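Local atomic coordinates of VAO-type flavoprotein oxidase VAO615 (Myceliophthora thermophila, PDB entry 6F72), a protein that probably acts as a secreted flavoprotein oxidase, carrying one bicovalently bound FAD that reacts rapidly with oxygen once reduced, although no substrate is known. Residues 36-41 / 144-149; 83-88 / 482-487; 272-277 / 544-549; 440-445 / 495-500. All blocks are in the same frame, centred on the assembly; numbering follows the deposited sequence.

In the fold
From the N terminus, contact 1 brings the loop ahead of helix 40-49 against the end of helix 133-146 in the FAD-binding region, closing a loop of about a hundred residues. Inside it lies 83-88, which waits nearly 400 residues for its partner, the loop 482-487, so contact 2 crosses contacts 1, 3 and 4. Contact 3 joins helix 272-278 of the FAD-binding region to helix 536-546 near the C-terminal end; between its two segments contact 4 opens and closes, packing the loop 440-445 on helix 488-508. Contacts 2 and 4 are neighbours, their centres about 16 Å apart, whereas contacts 2 and 3 lie on opposite sides of the chain's centre.

Contact 1 of 4, residues 36-41 / 144-149; sequences AWPSSR and QKHNVR
Pro38 lays its ring obliquely across the side chain of His146, with Val148 as its second partner. The leading atom is CG of the proline, 3.8 Å from His146 CB and 4.0 Å from His146 CG, at the root of the imidazole. From there the pyrrolidine reaches over one face of the imidazole, with Pro38 CB 4.3 Å above the plane of the His146 ring and displaced toward its rim. The opposite face carries the aliphatic CG of Lys145, which makes the histidine the middle layer between a proline and a lysine stem. His146 CG stands anti to its own carbonyl carbon (chi1 -68°), and that turn lays the ring beneath the proline. Val148 comes in beside the histidine: its CG2 branch meets the same Pro38 CG at 4.1 Å. No hydrogen bond links the two segments, and the touch is wholly apolar at ordinary van der Waals spacing. Pro38 also packs on Trp43 and Phe142, while Asp42 and Lys45 of helix 40-49 border the imidazole. Two helix termini meet here. Ser39 is the N-cap of helix 40-49, its OG bonded to Asp42 N; Asn147, with positive phi, leaves helix 133-146 and leads toward strand 150-153. The contact thus packs an N-terminal helix entry against the helix-to-strand turn of the PCMH-type FAD-binding fold.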
# COMPACT_ATOMS: atom_id res chain seq x y z
N ALA A 36 1.29 4.37 -35.39
CA ALA A 36 0.03 4.85 -34.83
C ALA A 36 0.13 5.61 -33.49
O ALA A 36 -0.89 6.05 -32.96
CB ALA A 36 -0.98 3.71 -34.72
N TRP A 37 1.35 5.77 -32.95
CA TRP A 37 1.59 6.65 -31.78
C TRP A 37 1.11 8.07 -32.12
O TRP A 37 1.36 8.54 -33.23
CB TRP A 37 3.07 6.68 -31.41
CG TRP A 37 3.40 7.49 -30.17
CD1 TRP A 37 4.01 8.71 -30.12
CD2 TRP A 37 3.13 7.13 -28.81
NE1 TRP A 37 4.14 9.13 -28.82
CE2 TRP A 37 3.62 8.18 -27.99
CE3 TRP A 37 2.53 6.01 -28.19
CZ2 TRP A 37 3.52 8.15 -26.59
CZ3 TRP A 37 2.44 5.99 -26.79
CH2 TRP A 37 2.93 7.05 -26.01
N PRO A 38 0.39 8.74 -31.19
CA PRO A 38 -0.14 10.06 -31.51
C PRO A 38 0.96 11.08 -31.83
O PRO A 38 1.97 11.12 -31.12
CB PRO A 38 -0.91 10.46 -30.24
CG PRO A 38 -1.22 9.17 -29.56
CD PRO A 38 -0.03 8.30 -29.84
N SER A 39 0.76 11.86 -32.89
CA SER A 39 1.64 12.99 -33.26
C SER A 39 1.81 14.00 -32.12
O SER A 39 1.02 14.01 -31.18
CB SER A 39 1.11 13.70 -34.51
OG SER A 39 -0.11 14.37 -34.25
N SER A 40 2.82 14.86 -32.20
CA SER A 40 3.01 15.88 -31.15
C SER A 40 1.91 16.94 -31.21
O SER A 40 1.64 17.61 -30.21
CB SER A 40 4.40 16.50 -31.23
OG SER A 40 4.76 16.66 -32.58
N ARG A 41 1.28 17.04 -32.38
CA ARG A 41 0.09 17.84 -32.62
C ARG A 41 -1.12 17.23 -31.90
O ARG A 41 -1.92 17.96 -31.30
CB ARG A 41 -0.16 17.96 -34.13
CG ARG A 41 -1.26 18.94 -34.52
CD ARG A 41 -1.22 19.25 -36.01
NE ARG A 41 -0.40 20.42 -36.30
CZ ARG A 41 -0.11 20.86 -37.52
NH1 ARG A 41 -0.57 20.25 -38.60
NH2 ARG A 41 0.66 21.93 -37.66
N GLN A 144 -8.80 6.61 -25.45
CA GLN A 144 -9.71 5.72 -26.16
C GLN A 144 -9.74 6.01 -27.68
O GLN A 144 -9.73 5.08 -28.49
CB GLN A 144 -11.10 5.65 -25.47
CG GLN A 144 -11.00 4.91 -24.12
CD GLN A 144 -12.28 4.87 -23.26
OE1 GLN A 144 -13.24 4.13 -23.56
NE2 GLN A 144 -12.26 5.60 -22.13
N LYS A 145 -9.71 7.29 -28.05
CA LYS A 145 -9.59 7.68 -29.47
C LYS A 145 -8.28 7.16 -30.08
O LYS A 145 -8.28 6.66 -31.22
CB LYS A 145 -9.70 9.20 -29.63
CG LYS A 145 -9.70 9.69 -31.08
CD LYS A 145 -9.38 11.18 -31.17
CE LYS A 145 -9.13 11.61 -32.60
NZ LYS A 145 -9.20 13.09 -32.70
N HIS A 146 -7.19 7.25 -29.32
CA HIS A 146 -5.83 6.96 -29.83
C HIS A 146 -5.22 5.63 -29.43
O HIS A 146 -4.04 5.38 -29.74
CB HIS A 146 -4.88 8.10 -29.46
CG HIS A 146 -5.18 9.38 -30.18
ND1 HIS A 146 -4.97 9.53 -31.53
CD2 HIS A 146 -5.70 10.54 -29.74
CE1 HIS A 146 -5.34 10.75 -31.89
NE2 HIS A 146 -5.79 11.38 -30.82
N ASN A 147 -6.01 4.79 -28.75
CA ASN A 147 -5.60 3.45 -28.34
C ASN A 147 -4.37 3.47 -27.41
O ASN A 147 -3.48 2.61 -27.49
CB ASN A 147 -5.41 2.55 -29.57
CG ASN A 147 -5.23 1.10 -29.22
OD1 ASN A 147 -5.83 0.58 -28.28
ND2 ASN A 147 -4.38 0.43 -29.98
N VAL A 148 -4.34 4.45 -26.51
CA VAL A 148 -3.27 4.58 -25.52
C VAL A 148 -3.67 3.88 -24.21
O VAL A 148 -4.81 4.02 -23.74
CB VAL A 148 -2.89 6.06 -25.27
CG1 VAL A 148 -1.87 6.22 -24.15
CG2 VAL A 148 -2.33 6.69 -26.55
N ARG A 149 -2.73 3.13 -23.64
CA ARG A 149 -2.86 2.58 -22.29
C ARG A 149 -2.99 3.68 -21.23
O ARG A 149 -2.16 4.58 -21.14
CB ARG A 149 -1.67 1.68 -21.97
CG ARG A 149 -1.74 0.97 -20.62
CD ARG A 149 -0.41 0.30 -20.29
NE ARG A 149 -0.35 -0.01 -18.87
CZ ARG A 149 0.54 -0.80 -18.28
NH1 ARG A 149 1.51 -1.38 -18.98
NH2 ARG A 149 0.45 -1.01 -16.97

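Contact 2 of 4, residues 83-88 / 482-487; sequences SWDIST and WDWDAS
Asp85 and Trp484 share a first torsion, each with CG anti to its carbonyl carbon (chi1 -61° and -73°), and in this setting the carboxylate and the indole reach one another almost coplanar, their planes 6° apart. Trp484 NE1 donates to Asp85 OD1 over 2.8 Å, using the syn lone pair of the oxygen, and the acceptor stays close to the ring plane at the indole's edge. Asp85 OD1 also accepts from Gln101 NE2, and two donors therefore grip this one oxygen. Trp84 crosses Trp484 at a slant: its CD1 lies 3.8 Å from Trp484 CZ2, with the five-membered ring of Trp84 and the six-membered ring of Trp484 5.7 Å apart between centroids. The polar end of Trp84 is directed elsewhere, NE1 bonding to Gln104 OE1. Over one face of Trp484 sits Trp482 NE1, 3.1 Å above the plane of the Trp484 ring. Trp484 itself rides on a type I turn from Asp483 to Ala486, reinforced by an Asx turn in which Asp485 N gives a 3.0 Å bond to Asp483 OD1. Helix 101-104 borders Trp482 and Trp484, and its Gln104 also holds Trp84. The loop 83-88 runs from helix 74-81 to helix 89-92 and brings Ser87 against the FAD; its partner loop joins strand 472-480 to helix 488-508, whose N-cap is Ser487.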
# COMPACT_ATOMS: atom_id res chain seq x y z
N SER A 83 18.89 9.48 -0.27
CA SER A 83 17.55 9.10 0.19
C SER A 83 16.71 8.33 -0.84
O SER A 83 15.49 8.19 -0.66
CB SER A 83 16.80 10.34 0.67
OG SER A 83 17.48 10.96 1.75
N TRP A 84 17.35 7.82 -1.89
CA TRP A 84 16.65 7.18 -3.02
C TRP A 84 15.85 5.93 -2.63
O TRP A 84 14.77 5.66 -3.20
CB TRP A 84 17.62 6.83 -4.13
CG TRP A 84 16.94 6.45 -5.40
CD1 TRP A 84 16.72 5.19 -5.86
CD2 TRP A 84 16.38 7.34 -6.37
NE1 TRP A 84 16.06 5.22 -7.07
CE2 TRP A 84 15.83 6.53 -7.41
CE3 TRP A 84 16.29 8.74 -6.48
CZ2 TRP A 84 15.22 7.08 -8.55
CZ3 TRP A 84 15.66 9.29 -7.60
CH2 TRP A 84 15.13 8.46 -8.62
N ASP A 85 16.39 5.18 -1.68
CA ASP A 85 15.74 3.96 -1.17
C ASP A 85 14.80 4.20 0.03
O ASP A 85 14.43 3.26 0.75
CB ASP A 85 16.80 2.89 -0.87
CG ASP A 85 17.60 2.48 -2.10
OD1 ASP A 85 17.12 2.62 -3.25
OD2 ASP A 85 18.73 2.01 -1.90
N ILE A 86 14.41 5.47 0.23
CA ILE A 86 13.45 5.88 1.27
C ILE A 86 12.18 6.40 0.57
O ILE A 86 12.25 6.91 -0.56
CB ILE A 86 14.09 6.95 2.23
CG1 ILE A 86 15.44 6.47 2.83
CG2 ILE A 86 13.11 7.47 3.30
CD1 ILE A 86 15.41 5.22 3.70
N SER A 87 11.02 6.21 1.20
CA SER A 87 9.77 6.85 0.76
C SER A 87 9.82 8.31 1.18
O SER A 87 9.63 8.65 2.35
CB SER A 87 8.53 6.13 1.33
OG SER A 87 8.56 4.75 1.02
N THR A 88 10.15 9.17 0.23
CA THR A 88 10.31 10.60 0.48
C THR A 88 9.30 11.39 -0.31
O THR A 88 8.86 10.96 -1.39
CB THR A 88 11.70 11.11 0.05
OG1 THR A 88 11.85 10.90 -1.36
CG2 THR A 88 12.81 10.43 0.84
N TRP A 482 16.44 -3.74 -1.93
CA TRP A 482 17.18 -3.59 -3.18
C TRP A 482 18.66 -3.39 -2.85
O TRP A 482 19.01 -2.91 -1.77
CB TRP A 482 16.64 -2.40 -3.95
CG TRP A 482 17.20 -2.20 -5.29
CD1 TRP A 482 18.22 -1.35 -5.63
CD2 TRP A 482 16.77 -2.82 -6.51
NE1 TRP A 482 18.45 -1.41 -6.97
CE2 TRP A 482 17.58 -2.30 -7.55
CE3 TRP A 482 15.79 -3.77 -6.84
CZ2 TRP A 482 17.44 -2.68 -8.89
CZ3 TRP A 482 15.65 -4.16 -8.18
CH2 TRP A 482 16.47 -3.61 -9.19
N ASP A 483 19.54 -3.79 -3.77
CA ASP A 483 20.97 -3.66 -3.56
C ASP A 483 21.60 -3.05 -4.80
O ASP A 483 21.71 -3.70 -5.85
CB ASP A 483 21.60 -5.02 -3.21
CG ASP A 483 23.08 -4.93 -2.86
OD1 ASP A 483 23.70 -3.82 -2.89
OD2 ASP A 483 23.64 -5.99 -2.55
N TRP A 484 22.01 -1.79 -4.66
CA TRP A 484 22.61 -1.04 -5.75
C TRP A 484 24.02 -1.51 -6.17
O TRP A 484 24.49 -1.15 -7.26
CB TRP A 484 22.58 0.46 -5.44
CG TRP A 484 21.19 1.05 -5.57
CD1 TRP A 484 20.43 1.55 -4.56
CD2 TRP A 484 20.42 1.17 -6.77
NE1 TRP A 484 19.22 1.99 -5.05
CE2 TRP A 484 19.18 1.77 -6.40
CE3 TRP A 484 20.65 0.85 -8.12
CZ2 TRP A 484 18.18 2.05 -7.34
CZ3 TRP A 484 19.65 1.13 -9.05
CH2 TRP A 484 18.42 1.72 -8.65
N ASP A 485 24.68 -2.31 -5.33
CA ASP A 485 25.97 -2.94 -5.67
C ASP A 485 25.84 -4.26 -6.43
O ASP A 485 26.81 -4.75 -7.02
CB ASP A 485 26.78 -3.23 -4.42
CG ASP A 485 27.19 -2.00 -3.68
OD1 ASP A 485 27.24 -0.90 -4.26
OD2 ASP A 485 27.50 -2.12 -2.48
N ALA A 486 24.66 -4.87 -6.35
CA ALA A 486 24.40 -6.16 -6.97
C ALA A 486 24.15 -5.94 -8.46
O ALA A 486 23.90 -4.83 -8.89
CB ALA A 486 23.20 -6.84 -6.30
N SER A 487 24.21 -7.01 -9.25
CA SER A 487 23.88 -6.92 -10.67
C SER A 487 22.36 -6.85 -10.92
O SER A 487 21.57 -7.21 -10.04
CB SER A 487 24.50 -8.09 -11.43
OG SER A 487 23.76 -9.26 -11.22

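Contact 3 of 4, residues 272-277 / 544-549; sequences SDLYWA and KKYDPD
Leu274 and Tyr546 form the tightly packed half of this contact, both buried. Leu274 CB sits over one face of the phenol as a CH-pi contact, 4.0 Å from the centroid of the Tyr546 ring and 22° off its normal, and the two methyl carbons of the leucine spread over the same ring at longer range. Lys545 CG covers the opposite face, leaving the ring held between two aliphatic groups. The looser side is the lysine end, at the surface. Asp273 arrives at the ring's edge, its carboxylate turned 73° from the phenol plane, and splits its oxygens between two partners. Tyr546 OH donates to Asp273 OD1 over 2.7 Å; the extended chain of Lys545 brings NZ to 2.8 Å from Asp273 OD2 in a salt bridge. Both donors come from the syn side, somewhat out of the carboxylate plane. OD1 takes a further bond from Leu274 N, made possible because Asp273 CG is folded between the backbone N and the carbonyl carbon (chi1 57°). Replacing Asp273 with an alanine would probably leave the Tyr546 hydroxyl and the Lys545 ammonium without their acceptor and let the lysine end swing outward. The contact lies where the first turn of helix 272-278, in the PCMH-type FAD-binding region, meets the last turn of helix 536-546, in the berberine-like region; Leu539 and Val542 carry the packing along the latter helix onto Trp276 and Ala277.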
# COMPACT_ATOMS: atom_id res chain seq x y z
N SER A 272 -24.22 0.82 -5.75
CA SER A 272 -23.72 0.15 -4.54
C SER A 272 -22.72 -0.95 -4.86
O SER A 272 -21.84 -1.25 -4.06
CB SER A 272 -24.89 -0.41 -3.73
OG SER A 272 -25.63 -1.34 -4.49
N ASP A 273 -22.89 -1.55 -6.04
CA ASP A 273 -22.05 -2.61 -6.52
C ASP A 273 -20.64 -2.08 -6.82
O ASP A 273 -19.64 -2.76 -6.51
CB ASP A 273 -22.70 -3.34 -7.72
CG ASP A 273 -23.03 -2.42 -8.89
OD1 ASP A 273 -22.98 -1.17 -8.77
OD2 ASP A 273 -23.36 -2.96 -9.97
N LEU A 274 -20.56 -0.86 -7.38
CA LEU A 274 -19.30 -0.16 -7.54
C LEU A 274 -18.69 0.22 -6.18
O LEU A 274 -17.47 0.07 -6.00
CB LEU A 274 -19.40 1.05 -8.48
CG LEU A 274 -18.11 1.83 -8.86
CD1 LEU A 274 -17.07 1.01 -9.62
CD2 LEU A 274 -18.47 3.07 -9.67
N TYR A 275 -19.52 0.67 -5.24
CA TYR A 275 -19.06 0.99 -3.88
C TYR A 275 -18.40 -0.24 -3.24
O TYR A 275 -17.36 -0.13 -2.58
CB TYR A 275 -20.20 1.57 -3.00
CG TYR A 275 -19.83 1.58 -1.52
CD1 TYR A 275 -20.06 0.45 -0.72
CD2 TYR A 275 -19.21 2.68 -0.94
CE1 TYR A 275 -19.67 0.42 0.61
CE2 TYR A 275 -18.83 2.67 0.40
CZ TYR A 275 -19.06 1.54 1.17
OH TYR A 275 -18.69 1.49 2.50
N TRP A 276 -19.04 -1.40 -3.43
CA TRP A 276 -18.61 -2.69 -2.89
C TRP A 276 -17.20 -3.10 -3.42
O TRP A 276 -16.29 -3.38 -2.62
CB TRP A 276 -19.68 -3.74 -3.21
CG TRP A 276 -19.40 -5.13 -2.70
CD1 TRP A 276 -19.74 -5.63 -1.47
CD2 TRP A 276 -18.79 -6.20 -3.42
NE1 TRP A 276 -19.33 -6.95 -1.36
CE2 TRP A 276 -18.76 -7.33 -2.54
CE3 TRP A 276 -18.26 -6.33 -4.71
CZ2 TRP A 276 -18.22 -8.57 -2.92
CZ3 TRP A 276 -17.71 -7.58 -5.09
CH2 TRP A 276 -17.69 -8.67 -4.19
N ALA A 277 -17.05 -3.09 -4.76
CA ALA A 277 -15.81 -3.37 -5.48
C ALA A 277 -14.68 -2.42 -5.10
O ALA A 277 -13.58 -2.88 -4.86
CB ALA A 277 -16.04 -3.34 -6.99
N LYS A 544 -16.83 -5.80 -15.43
CA LYS A 544 -17.47 -5.85 -16.75
C LYS A 544 -18.65 -4.88 -16.92
O LYS A 544 -18.92 -4.43 -18.05
CB LYS A 544 -17.92 -7.28 -17.08
CG LYS A 544 -16.76 -8.18 -17.48
CD LYS A 544 -17.20 -9.63 -17.50
CE LYS A 544 -16.05 -10.51 -18.00
NZ LYS A 544 -16.25 -11.92 -17.57
N LYS A 545 -19.32 -4.56 -15.82
CA LYS A 545 -20.39 -3.55 -15.83
C LYS A 545 -19.86 -2.13 -16.09
O LYS A 545 -20.33 -1.45 -17.00
CB LYS A 545 -21.21 -3.59 -14.54
CG LYS A 545 -22.42 -2.66 -14.55
CD LYS A 545 -23.28 -2.85 -13.32
CE LYS A 545 -24.24 -1.67 -13.15
NZ LYS A 545 -25.07 -1.87 -11.92
N TYR A 546 -18.89 -1.70 -15.29
CA TYR A 546 -18.34 -0.33 -15.30
C TYR A 546 -17.15 -0.10 -16.22
O TYR A 546 -16.77 1.06 -16.48
CB TYR A 546 -18.01 0.11 -13.86
CG TYR A 546 -19.25 0.24 -13.02
CD1 TYR A 546 -20.01 1.42 -13.04
CD2 TYR A 546 -19.69 -0.82 -12.22
CE1 TYR A 546 -21.17 1.55 -12.29
CE2 TYR A 546 -20.85 -0.71 -11.45
CZ TYR A 546 -21.59 0.48 -11.49
OH TYR A 546 -22.74 0.62 -10.74
N ASP A 547 -16.55 -1.18 -16.70
CA ASP A 547 -15.42 -1.12 -17.62
C ASP A 547 -15.50 -2.25 -18.66
O ASP A 547 -14.56 -3.04 -18.78
CB ASP A 547 -14.10 -1.13 -16.82
CG ASP A 547 -12.87 -0.85 -17.69
OD1 ASP A 547 -13.03 -0.34 -18.81
OD2 ASP A 547 -11.73 -1.15 -17.24
N PRO A 548 -16.61 -2.32 -19.43
CA PRO A 548 -16.78 -3.46 -20.37
C PRO A 548 -15.66 -3.62 -21.41
O PRO A 548 -15.43 -4.73 -21.87
CB PRO A 548 -18.10 -3.14 -21.08
CG PRO A 548 -18.26 -1.66 -20.95
CD PRO A 548 -17.69 -1.33 -19.60
N ASP A 549 -14.99 -2.51 -21.75
CA ASP A 549 -13.93 -2.50 -22.75
C ASP A 549 -12.53 -2.64 -22.14
O ASP A 549 -11.52 -2.55 -22.84
CB ASP A 549 -13.99 -1.21 -23.59
CG ASP A 549 -15.29 -1.06 -24.34
OD1 ASP A 549 -15.69 -2.00 -25.05
OD2 ASP A 549 -15.91 0.02 -24.22

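Contact 4 of 4, residues 440-445 / 495-500; sequences SQVPAF and DRYAAE
Val442 and Phe445 sit at the two ends of a type I beta turn, closed by Phe445 N to Val442 O at 3.0 Å, and this turn faces the helix carrying Tyr497 and Ala498. The turn sends both side chains the same way, and Tyr497 comes out to meet them. Its CG is anti to the backbone N (chi1 169°), which carries the phenol off the helix toward the turn. Val442 and the tyrosine approach from opposite directions: the hydroxyl oxygen butts against both methyls of the valine, with Tyr497 OH 3.3 Å from Val442 CG2 and 3.4 Å from Val442 CG1. Against Phe445 the phenol is turned on its side. The pair is an offset edge-to-face stack in which the edge of Tyr497 is directed toward the face of Phe445, centroids 5.4 Å apart and planes at 63°. The closest atoms are Phe445 CE1 and Tyr497 CE2 at 3.6 Å. Further along the same ring, Phe445 CZ rests 4.0 Å from Ala498 CB, where the small side chain lets the phenyl come close to the helix. Swapping Tyr497 for a serine would probably open a gap between turn and helix, taking the edge partner from Phe445 and the packing from the Val442 methyls. Phe412 and Asn414 of strand 412-419 and Leu502 of the helix also touch Phe445. The loop 440-445 links helix 426-439 to strand 448-452, and its aromatic pair packs helix 488-508 alongside the antiparallel seven-stranded sheet that holds strands 412-419 and 448-452, a helix-on-sheet layer.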
# COMPACT_ATOMS: atom_id res chain seq x y z
N SER A 440 13.91 -15.65 8.69
CA SER A 440 15.02 -15.05 9.45
C SER A 440 16.43 -15.50 9.01
O SER A 440 17.42 -14.89 9.40
CB SER A 440 14.83 -15.30 10.94
OG SER A 440 13.66 -14.68 11.42
N GLN A 441 16.51 -16.56 8.19
CA GLN A 441 17.80 -17.06 7.67
C GLN A 441 18.13 -16.45 6.31
O GLN A 441 19.25 -16.63 5.79
CB GLN A 441 17.85 -18.61 7.59
CG GLN A 441 17.47 -19.38 8.85
CD GLN A 441 18.03 -18.78 10.12
OE1 GLN A 441 19.24 -18.69 10.29
NE2 GLN A 441 17.15 -18.38 11.03
N VAL A 442 17.16 -15.74 5.74
CA VAL A 442 17.29 -15.11 4.43
C VAL A 442 17.63 -13.63 4.67
O VAL A 442 16.74 -12.83 4.97
CB VAL A 442 15.99 -15.29 3.58
CG1 VAL A 442 16.24 -14.92 2.12
CG2 VAL A 442 15.47 -16.72 3.66
N PRO A 443 18.93 -13.25 4.56
CA PRO A 443 19.39 -11.92 5.05
C PRO A 443 18.80 -10.69 4.34
O PRO A 443 18.67 -9.62 4.96
CB PRO A 443 20.92 -11.99 4.88
CG PRO A 443 21.23 -13.44 4.75
CD PRO A 443 20.06 -14.02 4.01
N ALA A 444 18.42 -10.84 3.06
CA ALA A 444 17.72 -9.76 2.35
C ALA A 444 16.25 -9.53 2.80
O ALA A 444 15.66 -8.48 2.53
CB ALA A 444 17.80 -9.99 0.85
N PHE A 445 15.68 -10.50 3.50
CA PHE A 445 14.27 -10.47 3.90
C PHE A 445 14.06 -10.46 5.41
O PHE A 445 12.91 -10.52 5.89
CB PHE A 445 13.53 -11.65 3.26
CG PHE A 445 13.39 -11.55 1.76
CD1 PHE A 445 14.44 -11.91 0.91
CD2 PHE A 445 12.20 -11.12 1.19
CE1 PHE A 445 14.31 -11.83 -0.47
CE2 PHE A 445 12.05 -11.05 -0.19
CZ PHE A 445 13.11 -11.39 -1.03
N ASP A 495 13.75 -11.00 -7.24
CA ASP A 495 12.37 -10.88 -7.69
C ASP A 495 11.69 -12.27 -7.85
O ASP A 495 10.61 -12.51 -7.27
CB ASP A 495 12.33 -10.07 -9.00
CG ASP A 495 11.06 -9.26 -9.16
OD1 ASP A 495 10.40 -8.95 -8.14
OD2 ASP A 495 10.74 -8.90 -10.33
N ARG A 496 12.31 -13.17 -8.62
CA ARG A 496 11.76 -14.52 -8.83
C ARG A 496 11.78 -15.38 -7.56
O ARG A 496 10.83 -16.14 -7.31
CB ARG A 496 12.42 -15.25 -10.00
CG ARG A 496 12.15 -14.60 -11.36
CD ARG A 496 12.84 -15.36 -12.50
NE ARG A 496 14.24 -15.67 -12.19
CZ ARG A 496 15.30 -14.92 -12.50
NH1 ARG A 496 15.18 -13.77 -13.16
NH2 ARG A 496 16.51 -15.33 -12.14
N TYR A 497 12.85 -15.26 -6.77
CA TYR A 497 12.89 -15.87 -5.43
C TYR A 497 11.67 -15.48 -4.59
O TYR A 497 11.02 -16.36 -4.00
CB TYR A 497 14.18 -15.54 -4.67
CG TYR A 497 14.11 -15.94 -3.21
CD1 TYR A 497 14.26 -17.29 -2.82
CD2 TYR A 497 13.86 -14.99 -2.22
CE1 TYR A 497 14.16 -17.66 -1.48
CE2 TYR A 497 13.78 -15.34 -0.88
CZ TYR A 497 13.91 -16.66 -0.51
OH TYR A 497 13.81 -16.98 0.82
N ALA A 498 11.34 -14.18 -4.54
CA ALA A 498 10.24 -13.74 -3.69
C ALA A 498 8.90 -14.37 -4.14
O ALA A 498 8.20 -14.96 -3.32
CB ALA A 498 10.15 -12.23 -3.64
N ALA A 499 8.62 -14.29 -5.44
CA ALA A 499 7.38 -14.76 -6.05
C ALA A 499 7.19 -16.28 -6.00
O ALA A 499 6.10 -16.74 -5.68
CB ALA A 499 7.29 -14.29 -7.49
N GLU A 500 8.23 -17.04 -6.32
CA GLU A 500 8.05 -18.46 -6.56
C GLU A 500 8.64 -19.40 -5.50
O GLU A 500 8.36 -20.60 -5.52
CB GLU A 500 8.45 -18.84 -8.00
CG GLU A 500 9.93 -18.83 -8.32
CD GLU A 500 10.21 -18.39 -9.75
OE1 GLU A 500 9.30 -17.87 -10.41
OE2 GLU A 500 11.35 -18.55 -10.20